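Local coordinates for protein dehydrogenase (Chromobacterium violaceum, PDB 3Q2I) that probably oxidises a UDP-linked N-acetylglucosaminuronic acid with an NAD cofactor, a step in the biosynthesis of 2,3-diacetamido-2,3-dideoxy-D-mannuronic acid, at residues A[17-22]-A[81-86]; A[76-81]-A[101-106]; A[13-18]-A[40-45]. All coordinates share one frame; numbering follows the deposited sequence.

Interaction 1: residues A[17-22]-A[81-86]; sequences ALVGCG and LTTPSG. With NAI (1,4-dihydronicotinamide adenine dinucleotide), chain B.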
loop_
_atom_site.group_PDB
_atom_site.type_symbol
_atom_site.label_atom_id
_atom_site.label_comp_id
_atom_site.label_asym_id
_atom_site.label_seq_id
_atom_site.Cartn_x
_atom_site.Cartn_y
_atom_site.Cartn_z
ATOM N N ALA A 17 12.961 37.089 -31.254
ATOM C CA ALA A 17 13.737 36.089 -31.975
ATOM C C ALA A 17 12.937 34.785 -31.851
ATOM O O ALA A 17 12.107 34.638 -30.912
ATOM C CB ALA A 17 15.115 35.905 -31.372
ATOM N N LEU A 18 13.087 33.900 -32.833
ATOM C CA LEU A 18 12.329 32.655 -32.769
ATOM C C LEU A 18 13.187 31.424 -33.043
ATOM O O LEU A 18 14.035 31.414 -33.932
ATOM C CB LEU A 18 11.120 32.686 -33.702
ATOM C CG LEU A 18 10.240 31.444 -33.950
ATOM C CD1 LEU A 18 8.809 31.785 -34.160
ATOM C CD2 LEU A 18 10.771 30.458 -34.992
ATOM N N VAL A 19 12.993 30.358 -32.269
ATOM C CA VAL A 19 13.737 29.128 -32.521
ATOM C C VAL A 19 12.776 27.971 -32.774
ATOM O O VAL A 19 11.789 27.801 -32.037
ATOM C CB VAL A 19 14.753 28.803 -31.378
ATOM C CG1 VAL A 19 14.079 28.764 -30.028
ATOM C CG2 VAL A 19 15.543 27.554 -31.664
ATOM N N GLY A 20 13.027 27.263 -33.866
ATOM C CA GLY A 20 12.120 26.200 -34.326
ATOM C C GLY A 20 11.147 26.587 -35.420
ATOM O O GLY A 20 10.009 26.980 -35.201
ATOM N N CYS A 21 11.648 26.497 -36.653
ATOM C CA CYS A 21 10.926 27.093 -37.746
ATOM C C CYS A 21 10.072 25.989 -38.388
ATOM O O CYS A 21 10.299 25.605 -39.550
ATOM C CB CYS A 21 11.948 27.561 -38.793
ATOM S SG CYS A 21 12.827 29.051 -38.244
ATOM N N GLY A 22 9.148 25.426 -37.615
ATOM C CA GLY A 22 8.220 24.417 -38.150
ATOM C C GLY A 22 6.789 24.870 -38.339
ATOM O O GLY A 22 6.499 26.032 -38.675
ATOM N N LEU A 81 9.933 30.108 -28.326
ATOM C CA LEU A 81 10.334 28.701 -28.468
ATOM C C LEU A 81 9.225 27.902 -29.168
ATOM O O LEU A 81 8.152 27.663 -28.592
ATOM C CB LEU A 81 10.545 28.086 -27.060
ATOM C CG LEU A 81 11.524 28.870 -26.204
ATOM C CD1 LEU A 81 11.755 28.085 -24.865
ATOM C CD2 LEU A 81 12.825 29.066 -26.921
ATOM N N THR A 82 9.449 27.545 -30.434
ATOM C CA THR A 82 8.482 26.798 -31.225
ATOM C C THR A 82 9.150 25.484 -31.713
ATOM O O THR A 82 8.856 24.948 -32.794
ATOM C CB THR A 82 7.925 27.647 -32.410
ATOM O OG1 THR A 82 9.035 28.269 -33.061
ATOM C CG2 THR A 82 6.915 28.683 -31.977
ATOM N N THR A 83 10.017 24.947 -30.867
ATOM C CA THR A 83 10.684 23.653 -30.993
ATOM C C THR A 83 9.855 22.514 -30.404
ATOM O O THR A 83 8.804 22.747 -29.797
ATOM C CB THR A 83 12.018 23.695 -30.251
ATOM O OG1 THR A 83 11.834 24.353 -28.981
ATOM C CG2 THR A 83 13.069 24.499 -31.070
ATOM N N PRO A 84 10.300 21.284 -30.646
ATOM C CA PRO A 84 9.657 20.180 -29.931
ATOM C C PRO A 84 9.494 20.438 -28.420
ATOM O O PRO A 84 10.399 20.980 -27.784
ATOM C CB PRO A 84 10.661 19.054 -30.157
ATOM C CG PRO A 84 11.198 19.316 -31.586
ATOM C CD PRO A 84 11.381 20.838 -31.551
ATOM N N SER A 85 8.372 19.999 -27.861
ATOM C CA SER A 85 7.963 20.400 -26.521
ATOM C C SER A 85 9.016 20.077 -25.475
ATOM O O SER A 85 9.286 20.911 -24.588
ATOM C CB SER A 85 6.610 19.791 -26.123
ATOM O OG SER A 85 5.680 20.006 -27.195
ATOM N N GLY A 86 9.605 18.879 -25.552
ATOM C CA GLY A 86 10.596 18.423 -24.562
ATOM C C GLY A 86 11.907 19.202 -24.565
ATOM O O GLY A 86 12.743 19.074 -23.665
HETATM P PA NAI B . 7.528 20.881 -35.956
HETATM O O1A NAI B . 8.146 19.544 -35.937
HETATM O O2A NAI B . 6.659 21.323 -37.216
HETATM O O5B NAI B . 8.566 22.051 -35.734
HETATM C C5B NAI B . 9.830 21.531 -35.434
HETATM C C4B NAI B . 10.854 22.642 -35.619
HETATM O O4B NAI B . 11.849 22.718 -34.583
HETATM C C3B NAI B . 11.510 21.989 -36.837
HETATM O O3B NAI B . 11.612 22.924 -37.921
HETATM C C2B NAI B . 12.817 21.379 -36.302
HETATM O O2B NAI B . 13.860 21.281 -37.263
HETATM C C1B NAI B . 13.123 22.446 -35.225
HETATM N N9A NAI B . 14.117 22.032 -34.261
HETATM C C8A NAI B . 14.190 20.816 -33.625
HETATM N N7A NAI B . 15.179 20.851 -32.778
HETATM C C5A NAI B . 15.738 22.108 -32.739
HETATM C C6A NAI B . 16.811 22.717 -32.055
HETATM N N6A NAI B . 17.557 22.043 -31.111
HETATM N N1A NAI B . 17.103 23.999 -32.332
HETATM C C2A NAI B . 16.406 24.650 -33.240
HETATM N N3A NAI B . 15.386 24.144 -33.930
HETATM C C4A NAI B . 15.055 22.854 -33.708
HETATM O O3 NAI B . 6.580 20.993 -34.681
HETATM P PN NAI B . 5.423 21.983 -34.411
HETATM O O1N NAI B . 4.091 21.354 -34.705
HETATM O O2N NAI B . 5.631 23.405 -34.986
HETATM O O5D NAI B . 5.245 22.029 -32.794
HETATM C C5D NAI B . 6.182 22.935 -32.259
HETATM C C4D NAI B . 5.859 23.270 -30.806
HETATM O O4D NAI B . 4.628 24.010 -30.864
HETATM C C3D NAI B . 5.500 22.043 -29.920
HETATM O O3D NAI B . 5.907 22.380 -28.592
HETATM C C2D NAI B . 3.968 22.003 -29.957
HETATM O O2D NAI B . 3.409 21.481 -28.754
HETATM C C1D NAI B . 3.568 23.504 -30.073
HETATM N N1N NAI B . 2.281 23.702 -30.701
HETATM C C2N NAI B . 1.392 24.479 -30.119
HETATM C C3N NAI B . 0.102 24.655 -30.633
HETATM C C7N NAI B . -0.875 25.559 -29.984
HETATM O O7N NAI B . -2.086 25.468 -30.071
HETATM N N7N NAI B . -0.432 26.593 -29.210
HETATM C C4N NAI B . -0.249 23.882 -31.758
HETATM C C5N NAI B . 0.751 23.165 -32.391
HETATM C C6N NAI B . 2.008 23.072 -31.850
#
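V19 and L81 lie side by side and point the same way where parallel strands 14-19 and 78-81 of the Rossmann fold give way to the loops that hold the NADH. V19 CG1, turned between its own backbone N and carbonyl carbon (chi1 54°), presses on L81 CD2 at 3.4 Å, tight for two methyl groups. The other branch, V19 CG2, meets the adenine at C2A (3.4 Å), and T83 CG2 approaches the same base at C4A.

Next along the chain, T82 is held by backbone oxygens. T82 N donates to V19 O (2.8 Å) almost straight along the carbonyl bond, while T82 OG1 lies 3.0 Å from V19 O and 2.7 Å from G20 O. L18 crosses T82 at about a right angle, CD2 touching OG1. G20 and G22 probably belong to the GxGxxA motif of Rossmann dinucleotide-binding folds; without a side chain and at positive phi (98°), G20 lets the turn close against T82 and places its CA beside the adenosine ribose. At the far end of the loop, S85 OG and NADH O3D are hydrogen-bonded at 2.8 Å, and either could be the donor.

Interaction 2: residues A[76-81]-A[101-106]; sequences ADIVIL and HVMTEK. With NAI (1,4-dihydronicotinamide adenine dinucleotide), chain B.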
loop_
_atom_site.group_PDB
_atom_site.type_symbol
_atom_site.label_atom_id
_atom_site.label_comp_id
_atom_site.label_asym_id
_atom_site.label_seq_id
_atom_site.Cartn_x
_atom_site.Cartn_y
_atom_site.Cartn_z
ATOM N N ALA A 76 17.144 40.675 -29.329
ATOM C CA ALA A 76 15.700 40.547 -29.164
ATOM C C ALA A 76 15.360 40.822 -27.710
ATOM O O ALA A 76 16.196 40.593 -26.836
ATOM C CB ALA A 76 15.242 39.121 -29.557
ATOM N N ASP A 77 14.147 41.311 -27.472
ATOM C CA ASP A 77 13.593 41.447 -26.122
ATOM C C ASP A 77 13.103 40.059 -25.644
ATOM O O ASP A 77 13.282 39.708 -24.481
ATOM C CB ASP A 77 12.411 42.411 -26.158
ATOM C CG ASP A 77 12.836 43.835 -26.512
ATOM O OD1 ASP A 77 13.725 44.336 -25.812
ATOM O OD2 ASP A 77 12.341 44.378 -27.510
ATOM N N ILE A 78 12.437 39.348 -26.542
ATOM C CA ILE A 78 11.811 38.042 -26.256
ATOM C C ILE A 78 12.279 36.975 -27.247
ATOM O O ILE A 78 12.409 37.237 -28.446
ATOM C CB ILE A 78 10.311 38.178 -26.413
ATOM C CG1 ILE A 78 9.846 39.134 -25.322
ATOM C CG2 ILE A 78 9.617 36.748 -26.425
ATOM C CD1 ILE A 78 8.415 39.577 -25.425
ATOM N N VAL A 79 12.534 35.762 -26.758
ATOM C CA VAL A 79 12.954 34.631 -27.588
ATOM C C VAL A 79 11.781 33.664 -27.557
ATOM O O VAL A 79 11.286 33.334 -26.468
ATOM C CB VAL A 79 14.221 33.906 -27.081
ATOM C CG1 VAL A 79 14.556 32.689 -27.973
ATOM C CG2 VAL A 79 15.441 34.845 -27.136
ATOM N N ILE A 80 11.288 33.282 -28.725
ATOM C CA ILE A 80 10.054 32.502 -28.848
ATOM C C ILE A 80 10.498 31.057 -29.090
ATOM O O ILE A 80 11.383 30.793 -29.925
ATOM C CB ILE A 80 9.268 32.933 -30.089
ATOM C CG1 ILE A 80 8.869 34.421 -29.987
ATOM C CG2 ILE A 80 8.058 32.066 -30.271
ATOM C CD1 ILE A 80 8.776 35.106 -31.373
ATOM N N LEU A 81 9.933 30.108 -28.326
ATOM C CA LEU A 81 10.334 28.701 -28.468
ATOM C C LEU A 81 9.225 27.902 -29.168
ATOM O O LEU A 81 8.152 27.663 -28.592
ATOM C CB LEU A 81 10.545 28.086 -27.060
ATOM C CG LEU A 81 11.524 28.870 -26.204
ATOM C CD1 LEU A 81 11.755 28.085 -24.865
ATOM C CD2 LEU A 81 12.825 29.066 -26.921
ATOM N N HIS A 101 13.780 37.601 -21.865
ATOM C CA HIS A 101 12.404 37.115 -21.739
ATOM C C HIS A 101 12.133 36.002 -22.736
ATOM O O HIS A 101 12.707 35.959 -23.842
ATOM C CB HIS A 101 11.420 38.264 -22.013
ATOM C CG HIS A 101 11.713 39.505 -21.236
ATOM N ND1 HIS A 101 11.539 39.594 -19.871
ATOM C CD2 HIS A 101 12.179 40.718 -21.636
ATOM C CE1 HIS A 101 11.815 40.823 -19.469
ATOM N NE2 HIS A 101 12.232 41.515 -20.516
ATOM N N VAL A 102 11.313 35.042 -22.298
ATOM C CA VAL A 102 11.054 33.843 -23.096
ATOM C C VAL A 102 9.559 33.725 -23.309
ATOM O O VAL A 102 8.743 33.960 -22.396
ATOM C CB VAL A 102 11.575 32.599 -22.338
ATOM C CG1 VAL A 102 11.044 31.299 -23.033
ATOM C CG2 VAL A 102 13.078 32.595 -22.259
ATOM N N MET A 103 9.146 33.342 -24.513
ATOM C CA MET A 103 7.760 32.974 -24.742
ATOM C C MET A 103 7.819 31.526 -25.214
ATOM O O MET A 103 8.389 31.265 -26.265
ATOM C CB MET A 103 7.130 33.771 -25.908
ATOM C CG MET A 103 5.720 33.288 -26.246
ATOM S SD MET A 103 5.122 33.899 -27.860
ATOM C CE MET A 103 5.852 35.499 -27.626
ATOM N N THR A 104 7.293 30.578 -24.442
ATOM C CA THR A 104 7.402 29.178 -24.872
ATOM C C THR A 104 6.050 28.730 -25.402
ATOM O O THR A 104 4.995 29.082 -24.863
ATOM C CB THR A 104 7.860 28.230 -23.708
ATOM O OG1 THR A 104 7.895 26.886 -24.242
ATOM C CG2 THR A 104 6.825 28.310 -22.561
ATOM N N GLU A 105 6.058 27.987 -26.512
ATOM C CA GLU A 105 4.863 27.276 -26.915
ATOM C C GLU A 105 4.466 26.249 -25.823
ATOM O O GLU A 105 5.285 25.921 -24.968
ATOM C CB GLU A 105 5.046 26.600 -28.258
ATOM C CG GLU A 105 4.479 27.466 -29.406
ATOM C CD GLU A 105 2.991 27.651 -29.371
ATOM O OE1 GLU A 105 2.442 28.490 -30.146
ATOM O OE2 GLU A 105 2.277 27.052 -28.538
ATOM N N LYS A 106 3.210 25.856 -25.868
ATOM C CA LYS A 106 2.697 24.817 -24.959
ATOM C C LYS A 106 3.102 23.469 -25.517
ATOM O O LYS A 106 3.370 23.290 -26.708
ATOM C CB LYS A 106 1.178 24.929 -24.861
ATOM C CG LYS A 106 0.450 24.643 -26.189
ATOM C CD LYS A 106 0.430 23.155 -26.549
ATOM C CE LYS A 106 -0.820 22.750 -27.318
ATOM N NZ LYS A 106 -0.831 21.284 -27.766
HETATM P PA NAI B . 7.528 20.881 -35.956
HETATM O O1A NAI B . 8.146 19.544 -35.937
HETATM O O2A NAI B . 6.659 21.323 -37.216
HETATM O O5B NAI B . 8.566 22.051 -35.734
HETATM C C5B NAI B . 9.830 21.531 -35.434
HETATM C C4B NAI B . 10.854 22.642 -35.619
HETATM O O4B NAI B . 11.849 22.718 -34.583
HETATM C C3B NAI B . 11.510 21.989 -36.837
HETATM O O3B NAI B . 11.612 22.924 -37.921
HETATM C C2B NAI B . 12.817 21.379 -36.302
HETATM O O2B NAI B . 13.860 21.281 -37.263
HETATM C C1B NAI B . 13.123 22.446 -35.225
HETATM N N9A NAI B . 14.117 22.032 -34.261
HETATM C C8A NAI B . 14.190 20.816 -33.625
HETATM N N7A NAI B . 15.179 20.851 -32.778
HETATM C C5A NAI B . 15.738 22.108 -32.739
HETATM C C6A NAI B . 16.811 22.717 -32.055
HETATM N N6A NAI B . 17.557 22.043 -31.111
HETATM N N1A NAI B . 17.103 23.999 -32.332
HETATM C C2A NAI B . 16.406 24.650 -33.240
HETATM N N3A NAI B . 15.386 24.144 -33.930
HETATM C C4A NAI B . 15.055 22.854 -33.708
HETATM O O3 NAI B . 6.580 20.993 -34.681
HETATM P PN NAI B . 5.423 21.983 -34.411
HETATM O O1N NAI B . 4.091 21.354 -34.705
HETATM O O2N NAI B . 5.631 23.405 -34.986
HETATM O O5D NAI B . 5.245 22.029 -32.794
HETATM C C5D NAI B . 6.182 22.935 -32.259
HETATM C C4D NAI B . 5.859 23.270 -30.806
HETATM O O4D NAI B . 4.628 24.010 -30.864
HETATM C C3D NAI B . 5.500 22.043 -29.920
HETATM O O3D NAI B . 5.907 22.380 -28.592
HETATM C C2D NAI B . 3.968 22.003 -29.957
HETATM O O2D NAI B . 3.409 21.481 -28.754
HETATM C C1D NAI B . 3.568 23.504 -30.073
HETATM N N1N NAI B . 2.281 23.702 -30.701
HETATM C C2N NAI B . 1.392 24.479 -30.119
HETATM C C3N NAI B . 0.102 24.655 -30.633
HETATM C C7N NAI B . -0.875 25.559 -29.984
HETATM O O7N NAI B . -2.086 25.468 -30.071
HETATM N N7N NAI B . -0.432 26.593 -29.210
HETATM C C4N NAI B . -0.249 23.882 -31.758
HETATM C C5N NAI B . 0.751 23.165 -32.391
HETATM C C6N NAI B . 2.008 23.072 -31.850
#
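Strands 78-81 and 101-104 pair in parallel in the buried interior of the NAD-binding domain, with I78 beside H101, V79 beside V102, I80 beside M103 and L81 beside T104. V79 N donates to H101 O, M103 N to V79 O and L81 N to M103 O (2.8 Å), and E105 N donates to L81 O. At the other end the bond from H101 N to D77 O is weak, but the imidazole turns its edge to the same oxygen, CD2 lying 3.2 Å from D77 O; H101 ND1 is bonded to H128 N.

On the face of I78, I80, H101 and M103, the methionine chain bends at chi3 (-39°) and runs alongside I80, bringing CE to 4.0 Å from I80 CG1. I78 CG2 rests against M103 CB, and helix 304-315 covers I78, I80 and H101. The opposite face has L81 crossing V102, with L81 CD1 at 3.8 Å from V102 CG1. Helix 88-97 lies over V79, V102 and T104 and is the connection of a beta-alpha-beta crossover, the repeating unit of the Rossmann fold.

E105 and K106 begin the EKP signature of the Gfo/Idh/MocA oxidoreductases. With its chain bent at chi2, E105 accepts at OE2 a nearly straight hydrogen bond from the carboxamide N7N of NADH (2.8 Å, 170°), and K106 N reaches OE2 from the anti side, 20° out of the carboxylate plane. E105 OE1 is bonded to H28 and H304, so both oxygens are held. NADH O2D donates to K106 O at 2.7 Å, and K106 NZ is hydrogen-bonded to N190 O and to the UDP-sugar.

Interaction 3: residues A[13-18]-A[40-45]; sequences KIRFAL and ELIDVC
I14, F16 and L18 bond through their backbones to strand 39-45, pairing the first two strands of the Rossmann fold in parallel. E40 N donates to I14 O, F16 N to E40 O (2.8 Å) and I42 N to F16 O (3.0 Å). The regular register would then take I42 O as the next acceptor, but L18 N donates to D43 O instead (2.9 Å). The extra residue makes a beta bulge at I42-D43, where I42 psi is -14°, and D43 N, buried here, has no partner. C45 N to L18 O closes the series with a weak bond. The backbone oxygen of E40 also sits at the edge of the F16 ring, in its plane.

Among the apolar contacts, L41 CG stands anti to the backbone N (chi1 179°), and with chi2 at 70° its CD1 reaches to 4.0 Å from both F16 CB and L18 CB. On the other face A17 CB meets D43 CB.

The charged groups meet less directly. R15 and E40 run side by side, and E40 OE1 touches R15 CG at 3.7 Å, while the guanidinium forms its salt bridge with D75. The D43 carboxylate is bonded to H64 and T74.

Helix 25-34 lies over F16, L18 and L41 with L32 and F29, helix 49-59 adds L52 and V56 against V44, and strand 78-81 flanks F16 and L18 with I80.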
loop_
_atom_site.group_PDB
_atom_site.type_symbol
_atom_site.label_atom_id
_atom_site.label_comp_id
_atom_site.label_asym_id
_atom_site.label_seq_id
_atom_site.Cartn_x
_atom_site.Cartn_y
_atom_site.Cartn_z
ATOM N N LYS A 13 9.968 49.431 -31.754
ATOM C CA LYS A 13 9.188 48.201 -31.737
ATOM C C LYS A 13 9.832 47.228 -30.738
ATOM O O LYS A 13 11.043 47.265 -30.501
ATOM C CB LYS A 13 9.147 47.614 -33.146
ATOM C CG LYS A 13 8.350 48.468 -34.139
ATOM C CD LYS A 13 8.702 48.094 -35.563
ATOM C CE LYS A 13 7.912 48.925 -36.574
ATOM N NZ LYS A 13 8.205 48.482 -37.970
ATOM N N ILE A 14 9.008 46.368 -30.140
ATOM C CA ILE A 14 9.536 45.178 -29.450
ATOM C C ILE A 14 10.201 44.187 -30.414
ATOM O O ILE A 14 9.673 43.906 -31.493
ATOM C CB ILE A 14 8.402 44.419 -28.717
ATOM C CG1 ILE A 14 7.467 45.404 -27.995
ATOM C CG2 ILE A 14 9.002 43.350 -27.784
ATOM C CD1 ILE A 14 8.196 46.264 -26.937
ATOM N N ARG A 15 11.349 43.657 -30.013
ATOM C CA ARG A 15 12.128 42.787 -30.855
ATOM C C ARG A 15 11.938 41.328 -30.429
ATOM O O ARG A 15 12.043 41.038 -29.232
ATOM C CB ARG A 15 13.587 43.211 -30.814
ATOM C CG ARG A 15 13.700 44.659 -31.329
ATOM C CD ARG A 15 15.108 45.166 -31.252
ATOM N NE ARG A 15 15.511 45.569 -29.908
ATOM C CZ ARG A 15 16.619 46.262 -29.661
ATOM N NH1 ARG A 15 17.405 46.616 -30.669
ATOM N NH2 ARG A 15 16.949 46.602 -28.420
ATOM N N PHE A 16 11.635 40.474 -31.400
ATOM C CA PHE A 16 11.457 39.019 -31.174
ATOM C C PHE A 16 12.534 38.196 -31.870
ATOM O O PHE A 16 12.990 38.515 -32.978
ATOM C CB PHE A 16 10.087 38.629 -31.691
ATOM C CG PHE A 16 8.938 39.117 -30.837
ATOM C CD1 PHE A 16 8.440 38.328 -29.802
ATOM C CD2 PHE A 16 8.410 40.397 -30.994
ATOM C CE1 PHE A 16 7.402 38.786 -29.016
ATOM C CE2 PHE A 16 7.366 40.857 -30.217
ATOM C CZ PHE A 16 6.872 40.061 -29.203
ATOM N N ALA A 17 12.961 37.089 -31.254
ATOM C CA ALA A 17 13.737 36.089 -31.975
ATOM C C ALA A 17 12.937 34.785 -31.851
ATOM O O ALA A 17 12.107 34.638 -30.912
ATOM C CB ALA A 17 15.115 35.905 -31.372
ATOM N N LEU A 18 13.087 33.900 -32.833
ATOM C CA LEU A 18 12.329 32.655 -32.769
ATOM C C LEU A 18 13.187 31.424 -33.043
ATOM O O LEU A 18 14.035 31.414 -33.932
ATOM C CB LEU A 18 11.120 32.686 -33.702
ATOM C CG LEU A 18 10.240 31.444 -33.950
ATOM C CD1 LEU A 18 8.809 31.785 -34.160
ATOM C CD2 LEU A 18 10.771 30.458 -34.992
ATOM N N GLU A 40 8.828 43.578 -34.281
ATOM C CA GLU A 40 9.511 42.942 -35.391
ATOM C C GLU A 40 10.250 41.663 -35.006
ATOM O O GLU A 40 10.758 41.522 -33.888
ATOM C CB GLU A 40 10.516 43.908 -36.015
ATOM C CG GLU A 40 11.670 44.257 -35.086
ATOM C CD GLU A 40 12.381 45.537 -35.500
ATOM O OE1 GLU A 40 12.906 46.239 -34.604
ATOM O OE2 GLU A 40 12.412 45.817 -36.721
ATOM N N LEU A 41 10.322 40.754 -35.974
ATOM C CA LEU A 41 11.065 39.513 -35.829
ATOM C C LEU A 41 12.426 39.688 -36.491
ATOM O O LEU A 41 12.508 39.806 -37.715
ATOM C CB LEU A 41 10.269 38.364 -36.464
ATOM C CG LEU A 41 10.942 36.993 -36.417
ATOM C CD1 LEU A 41 10.984 36.456 -34.981
ATOM C CD2 LEU A 41 10.019 36.116 -37.259
ATOM N N ILE A 42 13.492 39.679 -35.705
ATOM C CA ILE A 42 14.815 40.028 -36.190
ATOM C C ILE A 42 15.777 38.856 -36.340
ATOM O O ILE A 42 16.830 38.993 -36.963
ATOM C CB ILE A 42 15.467 41.140 -35.319
ATOM C CG1 ILE A 42 15.400 40.742 -33.835
ATOM C CG2 ILE A 42 14.669 42.436 -35.438
ATOM C CD1 ILE A 42 16.455 41.410 -32.954
ATOM N N ASP A 43 15.448 37.690 -35.760
ATOM C CA ASP A 43 16.372 36.578 -35.817
ATOM C C ASP A 43 15.561 35.274 -35.729
ATOM O O ASP A 43 14.579 35.239 -34.986
ATOM C CB ASP A 43 17.313 36.635 -34.615
ATOM C CG ASP A 43 18.282 37.788 -34.705
ATOM O OD1 ASP A 43 19.303 37.623 -35.420
ATOM O OD2 ASP A 43 18.005 38.829 -34.075
ATOM N N VAL A 44 15.927 34.288 -36.540
ATOM C CA VAL A 44 15.242 32.987 -36.539
ATOM C C VAL A 44 16.300 31.904 -36.493
ATOM O O VAL A 44 17.455 32.079 -36.916
ATOM C CB VAL A 44 14.261 32.763 -37.711
ATOM C CG1 VAL A 44 13.055 33.642 -37.595
ATOM C CG2 VAL A 44 14.974 32.912 -39.091
ATOM N N CYS A 45 15.929 30.746 -35.918
ATOM C CA CYS A 45 16.893 29.686 -35.712
ATOM C C CYS A 45 16.221 28.338 -35.997
ATOM O O CYS A 45 15.089 28.105 -35.555
ATOM C CB CYS A 45 17.375 29.677 -34.256
ATOM S SG CYS A 45 18.416 28.265 -33.869
#

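All three interactions belong to one parallel sheet of the NAD-binding domain, where strands 39-45, 14-19, 78-81 and 101-104 stand in that order. Interaction 3 joins the first two, interaction 1 the middle pair at their cofactor end, and interaction 2 the last two; their centres are about 9 to 13 Å apart. Along the chain interaction 3 closes before interaction 2 opens, whereas interaction 1 begins on the strand it shares with interaction 3 and alternates with interaction 2, sharing L81. A17 O accepts a hydrogen bond from I80 N, and C45 O one from G20 N, so the pairings continue across the sheet. Interactions 1 and 2 touch the same NADH through loops at the cofactor end.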